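Local coordinates for protein digeranylgeranylglycerophospholipid reductase (Sulfolobus acidocaldarius, PDB 3ATQ) that hydrogenates the double bonds of the geranylgeranyl chains of archaeal lipid precursors with the help of FAD, yielding saturated, phytanyl membrane lipids, at residues K181-A186 with G267-T272; N295-G300 with D349-F354. All blocks are in the same frame, centred on the assembly; numbering follows the deposited sequence.

Contact 1: residues K181-A186 with G267-T272. With FDA (dihydroflavine-adenine dinucleotide), chain B; C14 (tetradecane), chain C.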
# COMPACT_ATOMS: atom_id res chain seq x y z
N LYS A 181 4.30 10.65 10.88
CA LYS A 181 5.58 10.19 10.34
C LYS A 181 5.54 8.78 9.72
O LYS A 181 6.55 8.29 9.22
CB LYS A 181 6.66 10.25 11.43
CG LYS A 181 7.06 11.68 11.85
CD LYS A 181 8.19 11.64 12.87
CE LYS A 181 8.25 12.94 13.65
NZ LYS A 181 9.24 12.89 14.79
N ASP A 182 4.37 8.14 9.78
CA ASP A 182 4.20 6.78 9.27
C ASP A 182 3.45 6.85 7.96
O ASP A 182 2.87 5.86 7.51
CB ASP A 182 3.44 5.92 10.28
CG ASP A 182 4.33 5.44 11.44
OD1 ASP A 182 5.54 5.69 11.40
OD2 ASP A 182 3.79 4.79 12.36
N ALA A 183 3.47 8.03 7.35
CA ALA A 183 2.90 8.18 6.02
C ALA A 183 3.71 9.16 5.20
O ALA A 183 4.45 9.98 5.75
CB ALA A 183 1.44 8.63 6.11
N ASP A 184 3.57 9.05 3.88
CA ASP A 184 4.07 10.07 2.95
C ASP A 184 2.90 10.83 2.33
O ASP A 184 1.75 10.33 2.29
CB ASP A 184 4.83 9.41 1.81
CG ASP A 184 6.23 9.01 2.17
OD1 ASP A 184 6.63 9.02 3.36
OD2 ASP A 184 6.96 8.67 1.21
N VAL A 185 3.16 12.05 1.87
CA VAL A 185 2.22 12.62 0.91
C VAL A 185 2.86 12.47 -0.44
O VAL A 185 4.10 12.49 -0.56
CB VAL A 185 1.78 14.09 1.21
CG1 VAL A 185 1.09 14.14 2.59
CG2 VAL A 185 2.95 15.04 1.16
N ALA A 186 2.05 12.27 -1.46
CA ALA A 186 2.62 11.97 -2.75
C ALA A 186 1.79 12.67 -3.80
O ALA A 186 0.60 12.92 -3.59
CB ALA A 186 2.69 10.43 -2.98
N GLY A 267 -2.69 14.57 -5.95
CA GLY A 267 -1.94 13.93 -4.88
C GLY A 267 -2.82 13.32 -3.81
O GLY A 267 -4.03 13.60 -3.76
N ALA A 268 -2.21 12.53 -2.94
CA ALA A 268 -2.92 11.89 -1.84
C ALA A 268 -1.92 11.37 -0.84
O ALA A 268 -0.74 11.35 -1.10
CB ALA A 268 -3.79 10.75 -2.33
N LEU A 269 -2.45 11.00 0.32
CA LEU A 269 -1.67 10.38 1.39
C LEU A 269 -1.40 8.89 1.07
O LEU A 269 -2.26 8.20 0.51
CB LEU A 269 -2.47 10.51 2.69
CG LEU A 269 -1.85 10.18 4.04
CD1 LEU A 269 -0.79 11.22 4.38
CD2 LEU A 269 -2.93 10.16 5.12
N VAL A 270 -0.22 8.40 1.48
CA VAL A 270 0.20 7.02 1.29
C VAL A 270 0.73 6.50 2.63
O VAL A 270 1.78 6.95 3.07
CB VAL A 270 1.38 6.92 0.28
CG1 VAL A 270 1.77 5.46 0.06
CG2 VAL A 270 1.00 7.53 -1.03
N PRO A 271 0.02 5.55 3.28
CA PRO A 271 0.57 4.98 4.54
C PRO A 271 1.88 4.25 4.28
O PRO A 271 2.04 3.67 3.21
CB PRO A 271 -0.50 3.98 4.99
CG PRO A 271 -1.68 4.18 4.05
CD PRO A 271 -1.26 4.94 2.87
N THR A 272 2.83 4.26 5.22
CA THR A 272 4.12 3.61 4.95
C THR A 272 4.58 2.91 6.22
O THR A 272 5.59 3.29 6.81
CB THR A 272 5.25 4.60 4.45
OG1 THR A 272 5.46 5.63 5.42
CG2 THR A 272 4.88 5.27 3.13
PA FDA B . -8.54 3.49 -3.02
O1A FDA B . -8.40 4.88 -2.42
O2A FDA B . -8.04 3.22 -4.40
O5B FDA B . -10.11 3.19 -2.98
C5B FDA B . -10.97 3.58 -1.90
C4B FDA B . -12.37 3.79 -2.47
O4B FDA B . -13.28 3.98 -1.39
C3B FDA B . -12.47 5.04 -3.34
O3B FDA B . -12.91 4.64 -4.67
C2B FDA B . -13.48 5.95 -2.63
O2B FDA B . -14.38 6.58 -3.56
C1B FDA B . -14.26 4.97 -1.77
N9A FDA B . -14.77 5.49 -0.49
C8A FDA B . -14.06 6.07 0.50
N7A FDA B . -14.90 6.31 1.55
C5A FDA B . -16.13 5.84 1.20
C6A FDA B . -17.36 5.80 1.84
N6A FDA B . -17.50 6.33 3.09
N1A FDA B . -18.42 5.24 1.20
C2A FDA B . -18.31 4.73 -0.05
N3A FDA B . -17.13 4.77 -0.69
C4A FDA B . -16.03 5.31 -0.08
N1 FDA B . 0.79 1.78 -5.42
C2 FDA B . 1.24 0.97 -6.40
O2 FDA B . 1.02 -0.26 -6.29
N3 FDA B . 1.92 1.44 -7.48
C4 FDA B . 2.21 2.75 -7.66
O4 FDA B . 2.84 3.18 -8.67
C4X FDA B . 1.75 3.70 -6.63
N5 FDA B . 1.99 5.02 -6.66
C5X FDA B . 1.31 5.88 -5.87
C6 FDA B . 1.33 7.25 -6.14
C7 FDA B . 0.59 8.16 -5.38
C7M FDA B . 0.65 9.64 -5.75
C8 FDA B . -0.19 7.68 -4.32
C8M FDA B . -1.04 8.62 -3.48
C9 FDA B . -0.22 6.29 -4.05
C9A FDA B . 0.53 5.39 -4.81
N10 FDA B . 0.50 3.99 -4.53
C10 FDA B . 1.00 3.11 -5.50
C1' FDA B . -0.49 3.49 -3.55
C2' FDA B . -1.77 2.95 -4.22
O2' FDA B . -2.30 3.94 -5.10
C3' FDA B . -2.79 2.66 -3.12
O3' FDA B . -2.09 1.98 -2.05
C4' FDA B . -3.96 1.77 -3.56
O4' FDA B . -4.58 2.28 -4.73
C5' FDA B . -4.98 1.69 -2.41
O5' FDA B . -6.14 0.95 -2.84
P FDA B . -7.48 0.95 -1.96
O1P FDA B . -8.55 0.15 -2.63
O2P FDA B . -7.06 0.64 -0.53
O3P FDA B . -7.92 2.52 -1.89
C01 C14 C . 6.44 -1.48 -8.60
C02 C14 C . 5.78 -0.72 -7.47
C03 C14 C . 6.59 0.52 -7.09
C04 C14 C . 5.76 1.78 -7.28
C05 C14 C . 5.46 2.49 -5.97
C06 C14 C . 5.24 3.98 -6.20
C07 C14 C . 4.71 4.65 -4.93
C08 C14 C . 4.92 6.16 -4.92
C09 C14 C . 5.02 6.74 -3.51
C10 C14 C . 6.45 6.70 -2.98
C11 C14 C . 6.55 7.08 -1.51
C12 C14 C . 7.09 5.94 -0.64
C13 C14 C . 8.58 6.05 -0.34
C14 C14 C . 8.94 5.66 1.08
O HOH W 1 7.08 7.80 5.84
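With its CG beside the backbone N (chi1 -79°), D184 meets T272, whose OG1 is tucked between the backbone N and the carbonyl carbon (chi1 58°). This leaves T272 CG2 4.1 Å from D184 CG, the two side chains crossing at about a right angle. A water joins their polar ends: it lies 2.7 Å from T272 OG1 and donates to D184 OD1 at 2.8 Å. The other carboxylate oxygen, D184 OD2, comes within 3.2 Å of C11 of the tetradecane, a polar atom set against a hydrocarbon. Replacing D184 by an alanine would probably take away the carboxylate that holds this water and open a gap beside the alkyl chain. Reciprocal backbone bonds link D184 with V270 and A186 with A268, both hydrogen-bonded pairs of the antiparallel strands. On the face opposite D184, L269 CD1 reaches across to A183 CB (3.8 Å) and V185 CG1 (3.9 Å). The D184 face carries the flavin contacts: V270 CG2 lies 3.4 Å from flavin C8M, and A186 CB 3.5 Å from flavin C7M. Residues 267-271, on the outermost strand 261-271 of the large mixed sheet, run antiparallel to 183-186 (153° between the two short segments), and one face of the pair borders the dimethylbenzene end of the isoalloxazine, as in the p-hydroxybenzoate hydroxylase-like flavoproteins, whose large sheet lies against the flavin and substrate site.

Contact 2: residues N295-G300 with D349-F354. With C14 (tetradecane), chain C; FDA (dihydroflavine-adenine dinucleotide), chain B.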
# COMPACT_ATOMS: atom_id res chain seq x y z
N ASN A 295 3.43 -1.17 0.93
CA ASN A 295 4.86 -1.49 1.17
C ASN A 295 5.58 -0.26 1.77
O ASN A 295 5.65 0.78 1.14
CB ASN A 295 5.52 -1.90 -0.17
CG ASN A 295 6.98 -2.36 0.00
OD1 ASN A 295 7.85 -1.58 0.42
ND2 ASN A 295 7.24 -3.62 -0.35
N PRO A 296 6.14 -0.39 2.99
CA PRO A 296 6.68 0.82 3.62
C PRO A 296 7.97 1.38 2.99
O PRO A 296 8.29 2.56 3.23
CB PRO A 296 6.99 0.34 5.05
CG PRO A 296 6.03 -0.80 5.26
CD PRO A 296 6.10 -1.51 3.94
N VAL A 297 8.71 0.55 2.26
CA VAL A 297 9.97 1.01 1.61
C VAL A 297 9.75 1.67 0.24
O VAL A 297 10.31 2.75 -0.02
CB VAL A 297 11.04 -0.09 1.54
CG1 VAL A 297 12.22 0.34 0.65
CG2 VAL A 297 11.58 -0.37 2.94
N HIS A 298 8.94 1.06 -0.61
CA HIS A 298 8.71 1.65 -1.94
C HIS A 298 7.34 2.32 -2.14
O HIS A 298 7.16 3.03 -3.13
CB HIS A 298 9.08 0.69 -3.09
CG HIS A 298 8.21 -0.51 -3.21
ND1 HIS A 298 8.71 -1.78 -3.37
CD2 HIS A 298 6.86 -0.64 -3.22
CE1 HIS A 298 7.72 -2.65 -3.47
NE2 HIS A 298 6.58 -1.98 -3.39
N GLY A 299 6.39 2.11 -1.23
CA GLY A 299 5.12 2.86 -1.26
C GLY A 299 4.11 2.24 -2.21
O GLY A 299 3.04 2.79 -2.44
N GLY A 300 4.44 1.07 -2.75
CA GLY A 300 3.55 0.33 -3.64
C GLY A 300 2.43 -0.29 -2.82
O GLY A 300 2.69 -0.99 -1.85
N ASP A 349 9.05 -1.71 7.55
CA ASP A 349 8.75 -0.52 8.37
C ASP A 349 10.03 -0.14 9.13
O ASP A 349 10.44 1.04 9.17
CB ASP A 349 7.61 -0.86 9.34
CG ASP A 349 6.95 0.37 10.02
OD1 ASP A 349 7.48 1.50 9.98
OD2 ASP A 349 5.88 0.19 10.63
N ILE A 350 10.68 -1.15 9.70
CA ILE A 350 12.02 -0.96 10.27
C ILE A 350 13.05 -0.46 9.24
O ILE A 350 13.73 0.55 9.47
CB ILE A 350 12.49 -2.23 11.01
CG1 ILE A 350 11.58 -2.44 12.23
CG2 ILE A 350 14.03 -2.15 11.29
CD1 ILE A 350 12.14 -3.28 13.37
N PHE A 351 13.17 -1.16 8.11
CA PHE A 351 14.11 -0.78 7.05
C PHE A 351 13.91 0.66 6.58
O PHE A 351 14.90 1.39 6.39
CB PHE A 351 13.98 -1.74 5.87
CG PHE A 351 15.17 -1.75 4.93
CD1 PHE A 351 16.45 -1.46 5.38
CD2 PHE A 351 14.97 -2.08 3.59
CE1 PHE A 351 17.53 -1.48 4.50
CE2 PHE A 351 16.04 -2.10 2.70
CZ PHE A 351 17.33 -1.80 3.16
N ARG A 352 12.65 1.06 6.37
CA ARG A 352 12.31 2.42 5.91
C ARG A 352 12.81 3.50 6.87
O ARG A 352 13.31 4.54 6.44
CB ARG A 352 10.78 2.57 5.75
CG ARG A 352 10.29 3.96 6.15
CD ARG A 352 8.85 4.05 6.28
NE ARG A 352 8.34 3.78 7.63
CZ ARG A 352 7.97 4.71 8.50
NH1 ARG A 352 8.15 6.00 8.25
NH2 ARG A 352 7.43 4.32 9.65
N ARG A 353 12.66 3.25 8.17
CA ARG A 353 13.08 4.23 9.18
C ARG A 353 14.58 4.49 9.08
O ARG A 353 15.03 5.64 9.20
CB ARG A 353 12.73 3.74 10.57
CG ARG A 353 11.23 3.67 10.80
CD ARG A 353 10.89 2.81 12.00
NE ARG A 353 9.46 2.61 12.02
CZ ARG A 353 8.65 2.85 13.05
NH1 ARG A 353 9.12 3.24 14.23
NH2 ARG A 353 7.34 2.65 12.88
N PHE A 354 15.35 3.42 8.87
CA PHE A 354 16.79 3.52 8.61
C PHE A 354 17.09 4.29 7.33
O PHE A 354 17.88 5.24 7.35
CB PHE A 354 17.39 2.10 8.57
CG PHE A 354 18.80 2.04 8.07
CD1 PHE A 354 19.86 2.43 8.90
CD2 PHE A 354 19.09 1.54 6.81
CE1 PHE A 354 21.18 2.34 8.45
CE2 PHE A 354 20.41 1.46 6.34
CZ PHE A 354 21.46 1.85 7.17
C01 C14 C . 6.44 -1.48 -8.60
C02 C14 C . 5.78 -0.72 -7.47
C03 C14 C . 6.59 0.52 -7.09
C04 C14 C . 5.76 1.78 -7.28
C05 C14 C . 5.46 2.49 -5.97
C06 C14 C . 5.24 3.98 -6.20
C07 C14 C . 4.71 4.65 -4.93
C08 C14 C . 4.92 6.16 -4.92
C09 C14 C . 5.02 6.74 -3.51
C10 C14 C . 6.45 6.70 -2.98
C11 C14 C . 6.55 7.08 -1.51
C12 C14 C . 7.09 5.94 -0.64
C13 C14 C . 8.58 6.05 -0.34
C14 C14 C . 8.94 5.66 1.08
PA FDA B . -8.54 3.49 -3.02
O1A FDA B . -8.40 4.88 -2.42
O2A FDA B . -8.04 3.22 -4.40
O5B FDA B . -10.11 3.19 -2.98
C5B FDA B . -10.97 3.58 -1.90
C4B FDA B . -12.37 3.79 -2.47
O4B FDA B . -13.28 3.98 -1.39
C3B FDA B . -12.47 5.04 -3.34
O3B FDA B . -12.91 4.64 -4.67
C2B FDA B . -13.48 5.95 -2.63
O2B FDA B . -14.38 6.58 -3.56
C1B FDA B . -14.26 4.97 -1.77
N9A FDA B . -14.77 5.49 -0.49
C8A FDA B . -14.06 6.07 0.50
N7A FDA B . -14.90 6.31 1.55
C5A FDA B . -16.13 5.84 1.20
C6A FDA B . -17.36 5.80 1.84
N6A FDA B . -17.50 6.33 3.09
N1A FDA B . -18.42 5.24 1.20
C2A FDA B . -18.31 4.73 -0.05
N3A FDA B . -17.13 4.77 -0.69
C4A FDA B . -16.03 5.31 -0.08
N1 FDA B . 0.79 1.78 -5.42
C2 FDA B . 1.24 0.97 -6.40
O2 FDA B . 1.02 -0.26 -6.29
N3 FDA B . 1.92 1.44 -7.48
C4 FDA B . 2.21 2.75 -7.66
O4 FDA B . 2.84 3.18 -8.67
C4X FDA B . 1.75 3.70 -6.63
N5 FDA B . 1.99 5.02 -6.66
C5X FDA B . 1.31 5.88 -5.87
C6 FDA B . 1.33 7.25 -6.14
C7 FDA B . 0.59 8.16 -5.38
C7M FDA B . 0.65 9.64 -5.75
C8 FDA B . -0.19 7.68 -4.32
C8M FDA B . -1.04 8.62 -3.48
C9 FDA B . -0.22 6.29 -4.05
C9A FDA B . 0.53 5.39 -4.81
N10 FDA B . 0.50 3.99 -4.53
C10 FDA B . 1.00 3.11 -5.50
C1' FDA B . -0.49 3.49 -3.55
C2' FDA B . -1.77 2.95 -4.22
O2' FDA B . -2.30 3.94 -5.10
C3' FDA B . -2.79 2.66 -3.12
O3' FDA B . -2.09 1.98 -2.05
C4' FDA B . -3.96 1.77 -3.56
O4' FDA B . -4.58 2.28 -4.73
C5' FDA B . -4.98 1.69 -2.41
O5' FDA B . -6.14 0.95 -2.84
P FDA B . -7.48 0.95 -1.96
O1P FDA B . -8.55 0.15 -2.63
O2P FDA B . -7.06 0.64 -0.53
O3P FDA B . -7.92 2.52 -1.89
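R352 leans on P296 with the aliphatic part of its chain and turns its charge elsewhere. Its CB lies 3.5 Å from P296 O, CG passes a little farther off, and CD closes in again to 3.4 Å from P296 O. This buried carbonyl oxygen has no polar partner in the model and is covered by methylenes instead. A bend at chi3 (91°) then swings the guanidinium away from the loop and back along its own helix. There NE makes a weak bond to D349 OD1, whereas NH2 donates to D349 OD1 at 2.8 Å, nearly along the carboxylate C-O axis. NH2 and NH1 also reach D182 and K181, respectively. R353 approaches D349 OD1 from above the carboxylate plane and grips it side-on with two nitrogens, NE at 3.1 Å and NH2; D349 OD2 is taken by R274. So many cationic partners would be expected to keep D349 ionised. The loop side, leading to helix 302-322, is built on an Asx motif: N295 OD1 accepts from V297 N, which makes the Asx turn, and from H298 N, and the two bonds hold the polypeptide in a tight bend. The bend presents P296 and V297 to helix 332-357. P296 CB rests 3.8 Å from D349 N, and V297 CG2 meets F351 CD2 obliquely at 3.9 Å. On the pocket side of the same bend, N295 CG sits 3.4 Å above the plane of the H298 ring, over its centre, while N295 ND2 bonds to the hydroxyl of Y341. One face of the H298 imidazole turns to the tetradecane, whose C03 lies 4.0 Å from H298 CD2; H298 and Y341 both bind the phospholipid product.

Contacts 1 and 2, with centres about 12 Å apart, are joined through R352. Its NH2 makes a salt bridge with D182 OD1 at 2.9 Å, and its NH1 a probable hydrogen bond with K181 O at 3.0 Å, so the helix of contact 2 is tied to the residues just before strand 183-193. T272 O, just beyond strand 261-271, lies 2.9 Å from R352 NE and also touches P296 CB of the loop. Both contacts border flavin and tetradecane. Contact 1 meets the dimethylbenzene end, whereas 295-300 brings G299 O to 3.5 Å from flavin N10 and G300 CA to 3.6 Å from flavin N1. The alkyl chain touches both, consistent with a shared lipid pocket.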